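Local coordinates for protein putative cytochrome P450 120 (Synechocystis sp., PDB 2VE3) that probably works as a heme-dependent cytochrome P450 monooxygenase and binds retinoic acid beside its heme, at residues 120-131 and 149-159. Sequence-based numbering, arbitrary orientation.
Sequences YLPKMDGIVQGY and RMTFDVAATLF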
ATOM      1  N   TYR A 120     -13.308  14.961  -0.479  1.00 38.69           N
ATOM      2  CA  TYR A 120     -11.840  15.078  -0.444  1.00 38.19           C
ATOM      3  C   TYR A 120     -11.270  15.749  -1.701  1.00 37.41           C
ATOM      4  O   TYR A 120     -10.189  16.340  -1.665  1.00 37.21           O
ATOM      5  CB  TYR A 120     -11.183  13.704  -0.266  1.00 38.66           C
ATOM      6  CG  TYR A 120     -11.212  13.119   1.138  1.00 39.65           C
ATOM      7  CD1 TYR A 120     -11.288  13.938   2.268  1.00 40.76           C
ATOM      8  CD2 TYR A 120     -11.108  11.738   1.335  1.00 40.53           C
ATOM      9  CE1 TYR A 120     -11.291  13.393   3.562  1.00 41.69           C
ATOM     10  CE2 TYR A 120     -11.106  11.183   2.620  1.00 40.31           C
ATOM     11  CZ  TYR A 120     -11.200  12.015   3.728  1.00 40.87           C
ATOM     12  OH  TYR A 120     -11.195  11.478   4.998  1.00 40.24           O
ATOM     13  N   LEU A 121     -12.008  15.662  -2.802  1.00 36.68           N
ATOM     14  CA  LEU A 121     -11.504  16.057  -4.128  1.00 36.36           C
ATOM     15  C   LEU A 121     -10.877  17.449  -4.306  1.00 35.67           C
ATOM     16  O   LEU A 121      -9.742  17.532  -4.795  1.00 35.54           O
ATOM     17  CB  LEU A 121     -12.566  15.837  -5.204  1.00 36.69           C
ATOM     18  CG  LEU A 121     -12.658  14.416  -5.726  1.00 37.30           C
ATOM     19  CD1 LEU A 121     -13.350  14.454  -7.062  1.00 37.79           C
ATOM     20  CD2 LEU A 121     -11.254  13.857  -5.869  1.00 38.48           C
ATOM     21  N   PRO A 122     -11.611  18.532  -3.941  1.00 34.96           N
ATOM     22  CA  PRO A 122     -11.101  19.895  -4.143  1.00 34.29           C
ATOM     23  C   PRO A 122      -9.686  20.127  -3.579  1.00 33.68           C
ATOM     24  O   PRO A 122      -8.831  20.660  -4.290  1.00 33.66           O
ATOM     25  CB  PRO A 122     -12.129  20.764  -3.405  1.00 34.26           C
ATOM     26  CG  PRO A 122     -13.382  19.973  -3.453  1.00 34.54           C
ATOM     27  CD  PRO A 122     -12.959  18.546  -3.332  1.00 34.74           C
ATOM     28  N   LYS A 123      -9.444  19.726  -2.328  1.00 32.71           N
ATOM     29  CA  LYS A 123      -8.121  19.887  -1.712  1.00 32.02           C
ATOM     30  C   LYS A 123      -7.106  18.974  -2.366  1.00 31.30           C
ATOM     31  O   LYS A 123      -5.945  19.357  -2.531  1.00 30.71           O
ATOM     32  CB  LYS A 123      -8.132  19.606  -0.199  1.00 32.16           C
ATOM     33  CG  LYS A 123      -8.754  20.682   0.701  1.00 32.24           C
ATOM     34  CD  LYS A 123     -10.268  20.555   0.692  1.00 32.84           C
ATOM     35  CE  LYS A 123     -10.690  19.093   0.833  1.00 32.17           C
ATOM     36  NZ  LYS A 123     -11.812  18.759  -0.069  1.00 31.41           N
ATOM     37  N   MET A 124      -7.544  17.764  -2.715  1.00 30.95           N
ATOM     38  CA  MET A 124      -6.666  16.790  -3.363  1.00 31.30           C
ATOM     39  C   MET A 124      -6.218  17.273  -4.732  1.00 30.10           C
ATOM     40  O   MET A 124      -5.048  17.205  -5.050  1.00 29.81           O
ATOM     41  CB  MET A 124      -7.318  15.411  -3.494  1.00 31.23           C
ATOM     42  CG  MET A 124      -6.343  14.363  -4.048  1.00 31.84           C
ATOM     43  SD  MET A 124      -7.085  12.782  -4.461  1.00 33.57           S
ATOM     44  CE  MET A 124      -7.570  12.184  -2.843  1.00 32.35           C
ATOM     45  N   ASP A 125      -7.165  17.760  -5.526  1.00 29.79           N
ATOM     46  CA  ASP A 125      -6.881  18.285  -6.857  1.00 29.77           C
ATOM     47  C   ASP A 125      -6.027  19.556  -6.803  1.00 29.09           C
ATOM     48  O   ASP A 125      -5.194  19.786  -7.677  1.00 28.35           O
ATOM     49  CB  ASP A 125      -8.191  18.536  -7.610  1.00 30.24           C
ATOM     50  CG  ASP A 125      -7.971  18.907  -9.073  1.00 31.63           C
ATOM     51  OD1 ASP A 125      -7.057  18.342  -9.716  1.00 34.59           O
ATOM     52  OD2 ASP A 125      -8.728  19.756  -9.585  1.00 32.36           O
ATOM     53  N   GLY A 126      -6.247  20.372  -5.771  1.00 28.65           N
ATOM     54  CA  GLY A 126      -5.459  21.578  -5.543  1.00 27.87           C
ATOM     55  C   GLY A 126      -4.011  21.260  -5.199  1.00 27.80           C
ATOM     56  O   GLY A 126      -3.097  21.937  -5.673  1.00 27.04           O
ATOM     57  N   ILE A 127      -3.798  20.234  -4.372  1.00 27.81           N
ATOM     58  CA  ILE A 127      -2.432  19.791  -4.049  1.00 27.94           C
ATOM     59  C   ILE A 127      -1.785  19.194  -5.303  1.00 27.87           C
ATOM     60  O   ILE A 127      -0.627  19.489  -5.615  1.00 27.30           O
ATOM     61  CB  ILE A 127      -2.388  18.769  -2.870  1.00 27.78           C
ATOM     62  CG1 ILE A 127      -2.802  19.436  -1.554  1.00 29.16           C
ATOM     63  CG2 ILE A 127      -0.985  18.166  -2.712  1.00 27.50           C
ATOM     64  CD1 ILE A 127      -3.416  18.480  -0.522  1.00 28.42           C
ATOM     65  N   VAL A 128      -2.557  18.378  -6.028  1.00 28.21           N
ATOM     66  CA  VAL A 128      -2.051  17.679  -7.230  1.00 28.17           C
ATOM     67  C   VAL A 128      -1.575  18.637  -8.353  1.00 28.47           C
ATOM     68  O   VAL A 128      -0.423  18.557  -8.796  1.00 28.31           O
ATOM     69  CB  VAL A 128      -3.021  16.566  -7.702  1.00 27.77           C
ATOM     70  CG1 VAL A 128      -2.667  16.068  -9.080  1.00 27.13           C
ATOM     71  CG2 VAL A 128      -2.953  15.396  -6.730  1.00 27.30           C
ATOM     72  N   GLN A 129      -2.453  19.555  -8.760  1.00 28.77           N
ATOM     73  CA  GLN A 129      -2.144  20.578  -9.765  1.00 29.32           C
ATOM     74  C   GLN A 129      -0.987  21.488  -9.373  1.00 29.43           C
ATOM     75  O   GLN A 129      -0.187  21.882 -10.225  1.00 29.50           O
ATOM     76  CB  GLN A 129      -3.365  21.452 -10.041  1.00 29.21           C
ATOM     77  CG  GLN A 129      -4.560  20.724 -10.604  1.00 31.02           C
ATOM     78  CD  GLN A 129      -4.388  20.351 -12.057  1.00 32.54           C
ATOM     79  OE1 GLN A 129      -3.543  19.526 -12.400  1.00 32.14           O
ATOM     80  NE2 GLN A 129      -5.205  20.943 -12.921  1.00 33.27           N
ATOM     81  N   GLY A 130      -0.911  21.838  -8.090  1.00 29.37           N
ATOM     82  CA  GLY A 130       0.200  22.635  -7.583  1.00 29.42           C
ATOM     83  C   GLY A 130       1.541  22.006  -7.913  1.00 29.72           C
ATOM     84  O   GLY A 130       2.450  22.688  -8.375  1.00 29.96           O
ATOM     85  N   TYR A 131       1.665  20.702  -7.679  1.00 29.59           N
ATOM     86  CA  TYR A 131       2.918  19.987  -7.941  1.00 29.76           C
ATOM     87  C   TYR A 131       3.221  19.846  -9.423  1.00 30.08           C
ATOM     88  O   TYR A 131       4.368  19.991  -9.819  1.00 30.19           O
ATOM     89  CB  TYR A 131       2.922  18.606  -7.281  1.00 29.33           C
ATOM     90  CG  TYR A 131       3.335  18.635  -5.833  1.00 29.50           C
ATOM     91  CD1 TYR A 131       2.380  18.762  -4.823  1.00 28.85           C
ATOM     92  CD2 TYR A 131       4.681  18.557  -5.466  1.00 28.34           C
ATOM     93  CE1 TYR A 131       2.747  18.799  -3.501  1.00 27.13           C
ATOM     94  CE2 TYR A 131       5.052  18.596  -4.133  1.00 28.45           C
ATOM     95  CZ  TYR A 131       4.072  18.720  -3.163  1.00 28.19           C
ATOM     96  OH  TYR A 131       4.413  18.755  -1.836  1.00 29.72           O
ATOM     97  N   ARG A 149       6.906  13.614  -1.770  1.00 25.51           N
ATOM     98  CA  ARG A 149       6.516  14.893  -1.154  1.00 25.69           C
ATOM     99  C   ARG A 149       5.027  15.139  -1.339  1.00 24.69           C
ATOM    100  O   ARG A 149       4.333  15.454  -0.380  1.00 24.96           O
ATOM    101  CB  ARG A 149       7.339  16.068  -1.687  1.00 25.87           C
ATOM    102  CG  ARG A 149       8.825  15.992  -1.317  1.00 29.53           C
ATOM    103  CD  ARG A 149       9.494  17.376  -1.230  1.00 33.62           C
ATOM    104  NE  ARG A 149       9.661  17.797   0.168  1.00 38.03           N
ATOM    105  CZ  ARG A 149      10.722  17.513   0.927  1.00 38.43           C
ATOM    106  NH1 ARG A 149      11.743  16.809   0.433  1.00 38.86           N
ATOM    107  NH2 ARG A 149      10.767  17.931   2.186  1.00 37.45           N
ATOM    108  N   MET A 150       4.547  14.952  -2.568  1.00 24.07           N
ATOM    109  CA  MET A 150       3.144  15.139  -2.905  1.00 23.29           C
ATOM    110  C   MET A 150       2.209  14.227  -2.112  1.00 23.10           C
ATOM    111  O   MET A 150       1.282  14.721  -1.474  1.00 23.01           O
ATOM    112  CB  MET A 150       2.915  14.947  -4.399  1.00 23.57           C
ATOM    113  CG  MET A 150       1.472  15.237  -4.858  1.00 23.70           C
ATOM    114  SD  MET A 150       1.084  14.573  -6.495  1.00 23.19           S
ATOM    115  CE  MET A 150       1.257  12.825  -6.196  1.00 24.88           C
ATOM    116  N   THR A 151       2.446  12.912  -2.151  1.00 22.21           N
ATOM    117  CA  THR A 151       1.501  11.973  -1.535  1.00 22.08           C
ATOM    118  C   THR A 151       1.424  12.178  -0.030  1.00 22.27           C
ATOM    119  O   THR A 151       0.345  12.040   0.542  1.00 22.53           O
ATOM    120  CB  THR A 151       1.796  10.475  -1.814  1.00 21.70           C
ATOM    121  OG1 THR A 151       3.056  10.101  -1.243  1.00 20.67           O
ATOM    122  CG2 THR A 151       1.765  10.166  -3.289  1.00 19.65           C
ATOM    123  N   PHE A 152       2.556  12.492   0.606  1.00 22.69           N
ATOM    124  CA  PHE A 152       2.532  12.860   2.032  1.00 23.41           C
ATOM    125  C   PHE A 152       1.662  14.092   2.253  1.00 23.78           C
ATOM    126  O   PHE A 152       0.831  14.103   3.155  1.00 25.12           O
ATOM    127  CB  PHE A 152       3.928  13.067   2.650  1.00 23.15           C
ATOM    128  CG  PHE A 152       3.881  13.321   4.144  1.00 22.95           C
ATOM    129  CD1 PHE A 152       3.559  12.293   5.025  1.00 22.62           C
ATOM    130  CD2 PHE A 152       4.077  14.592   4.655  1.00 22.78           C
ATOM    131  CE1 PHE A 152       3.465  12.529   6.405  1.00 23.23           C
ATOM    132  CE2 PHE A 152       3.991  14.835   6.026  1.00 22.56           C
ATOM    133  CZ  PHE A 152       3.687  13.805   6.895  1.00 22.43           C
ATOM    134  N   ASP A 153       1.856  15.115   1.423  1.00 24.23           N
ATOM    135  CA  ASP A 153       1.066  16.344   1.477  1.00 24.22           C
ATOM    136  C   ASP A 153      -0.438  16.118   1.373  1.00 23.65           C
ATOM    137  O   ASP A 153      -1.195  16.781   2.064  1.00 22.98           O
ATOM    138  CB  ASP A 153       1.498  17.321   0.380  1.00 24.77           C
ATOM    139  CG  ASP A 153       2.687  18.171   0.784  1.00 26.65           C
ATOM    140  OD1 ASP A 153       3.470  17.732   1.660  1.00 28.06           O
ATOM    141  OD2 ASP A 153       2.839  19.274   0.214  1.00 27.49           O
ATOM    142  N   VAL A 154      -0.857  15.210   0.490  1.00 23.10           N
ATOM    143  CA  VAL A 154      -2.277  14.888   0.318  1.00 22.79           C
ATOM    144  C   VAL A 154      -2.808  14.198   1.584  1.00 23.49           C
ATOM    145  O   VAL A 154      -3.884  14.542   2.084  1.00 23.80           O
ATOM    146  CB  VAL A 154      -2.519  14.012  -0.939  1.00 22.72           C
ATOM    147  CG1 VAL A 154      -3.951  13.545  -1.034  1.00 21.76           C
ATOM    148  CG2 VAL A 154      -2.169  14.778  -2.207  1.00 22.00           C
ATOM    149  N   ALA A 155      -2.030  13.242   2.094  1.00 22.98           N
ATOM    150  CA  ALA A 155      -2.435  12.433   3.215  1.00 23.43           C
ATOM    151  C   ALA A 155      -2.503  13.284   4.479  1.00 23.88           C
ATOM    152  O   ALA A 155      -3.507  13.235   5.193  1.00 24.14           O
ATOM    153  CB  ALA A 155      -1.501  11.249   3.395  1.00 22.43           C
ATOM    154  N   ALA A 156      -1.460  14.078   4.736  1.00 24.29           N
ATOM    155  CA  ALA A 156      -1.449  14.957   5.917  1.00 25.18           C
ATOM    156  C   ALA A 156      -2.617  15.933   5.845  1.00 25.78           C
ATOM    157  O   ALA A 156      -3.347  16.114   6.819  1.00 26.34           O
ATOM    158  CB  ALA A 156      -0.125  15.690   6.042  1.00 24.47           C
ATOM    159  N   THR A 157      -2.814  16.515   4.665  1.00 26.36           N
ATOM    160  CA  THR A 157      -3.893  17.476   4.425  1.00 27.43           C
ATOM    161  C   THR A 157      -5.293  16.909   4.640  1.00 27.82           C
ATOM    162  O   THR A 157      -6.072  17.475   5.407  1.00 28.32           O
ATOM    163  CB  THR A 157      -3.786  18.101   3.013  1.00 27.02           C
ATOM    164  OG1 THR A 157      -2.557  18.825   2.927  1.00 26.52           O
ATOM    165  CG2 THR A 157      -4.957  19.054   2.707  1.00 27.81           C
ATOM    166  N   LEU A 158      -5.606  15.804   3.972  1.00 28.30           N
ATOM    167  CA  LEU A 158      -6.968  15.265   3.989  1.00 28.83           C
ATOM    168  C   LEU A 158      -7.337  14.513   5.271  1.00 29.52           C
ATOM    169  O   LEU A 158      -8.521  14.432   5.619  1.00 29.19           O
ATOM    170  CB  LEU A 158      -7.224  14.381   2.762  1.00 28.65           C
ATOM    171  CG  LEU A 158      -7.293  15.075   1.395  1.00 28.65           C
ATOM    172  CD1 LEU A 158      -7.332  14.023   0.322  1.00 29.17           C
ATOM    173  CD2 LEU A 158      -8.516  16.001   1.274  1.00 28.20           C
ATOM    174  N   PHE A 159      -6.336  13.971   5.968  1.00 30.21           N
ATOM    175  CA  PHE A 159      -6.588  13.204   7.193  1.00 31.20           C
ATOM    176  C   PHE A 159      -6.494  14.041   8.471  1.00 32.40           C
ATOM    177  O   PHE A 159      -7.111  13.708   9.478  1.00 32.32           O
ATOM    178  CB  PHE A 159      -5.668  11.975   7.302  1.00 30.21           C
ATOM    179  CG  PHE A 159      -5.797  10.999   6.156  1.00 29.03           C
ATOM    180  CD1 PHE A 159      -6.972  10.907   5.413  1.00 27.51           C
ATOM    181  CD2 PHE A 159      -4.738  10.156   5.831  1.00 27.88           C
ATOM    182  CE1 PHE A 159      -7.084  10.004   4.368  1.00 27.60           C
ATOM    183  CE2 PHE A 159      -4.844   9.249   4.784  1.00 27.52           C
ATOM    184  CZ  PHE A 159      -6.017   9.173   4.048  1.00 27.21           C
TER
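Tyr131 lies flat against Met150 where helices 121-137 and 143-159, D and E of the cytochrome P450 four-helix core bundle, run antiparallel, the axes of their segments 121-131 and 149-159 coming within 9.8 Å at 157°. Met150 CB stands almost straight above the centre of the Tyr131 ring, 3.8 Å from the centroid, a CH-pi contact; the sulfur makes an oblique Met-aromatic contact with the same ring. At the ring edge Tyr131 OH donates to Asp153 OD2 at 2.6 Å, reaching that oxygen from 75° out of the carboxylate plane. A phenylalanine in place of Tyr131 could keep the packing on Met150 but would probably leave Asp153 OD2 without this donor. Midway along, Ile127 is a knob in the hole formed by Met150, Asp153, Val154 and Thr157: CG2, anti to the backbone N, meets Val154 CG2 at 3.6 Å, while CD1 meets Thr157 tip to tip. Towards the other end the two methyls of Leu158 meet Tyr120 and Met124: Leu158 CD2 lies 3.6 Å from Tyr120 CD1, and Leu158 CD1 3.7 Å from Met124 CE. Farther out, Trp135 meets the Tyr131 ring, and of the bundle's other two helices, L (394-411) receives Met124 on Leu399 and I (241-272) receives Met150 on Leu263. Phe159, whose ring edge faces Tyr120 OH, also touches the heme, which brings the C-terminal end of helix 143-159 to the cofactor pocket. Within segment 149-159, Thr157 OG1, beside its backbone N at chi1 -63°, donates to Asp153 O at 2.6 Å, and that carbonyl also accepts from Thr157 N.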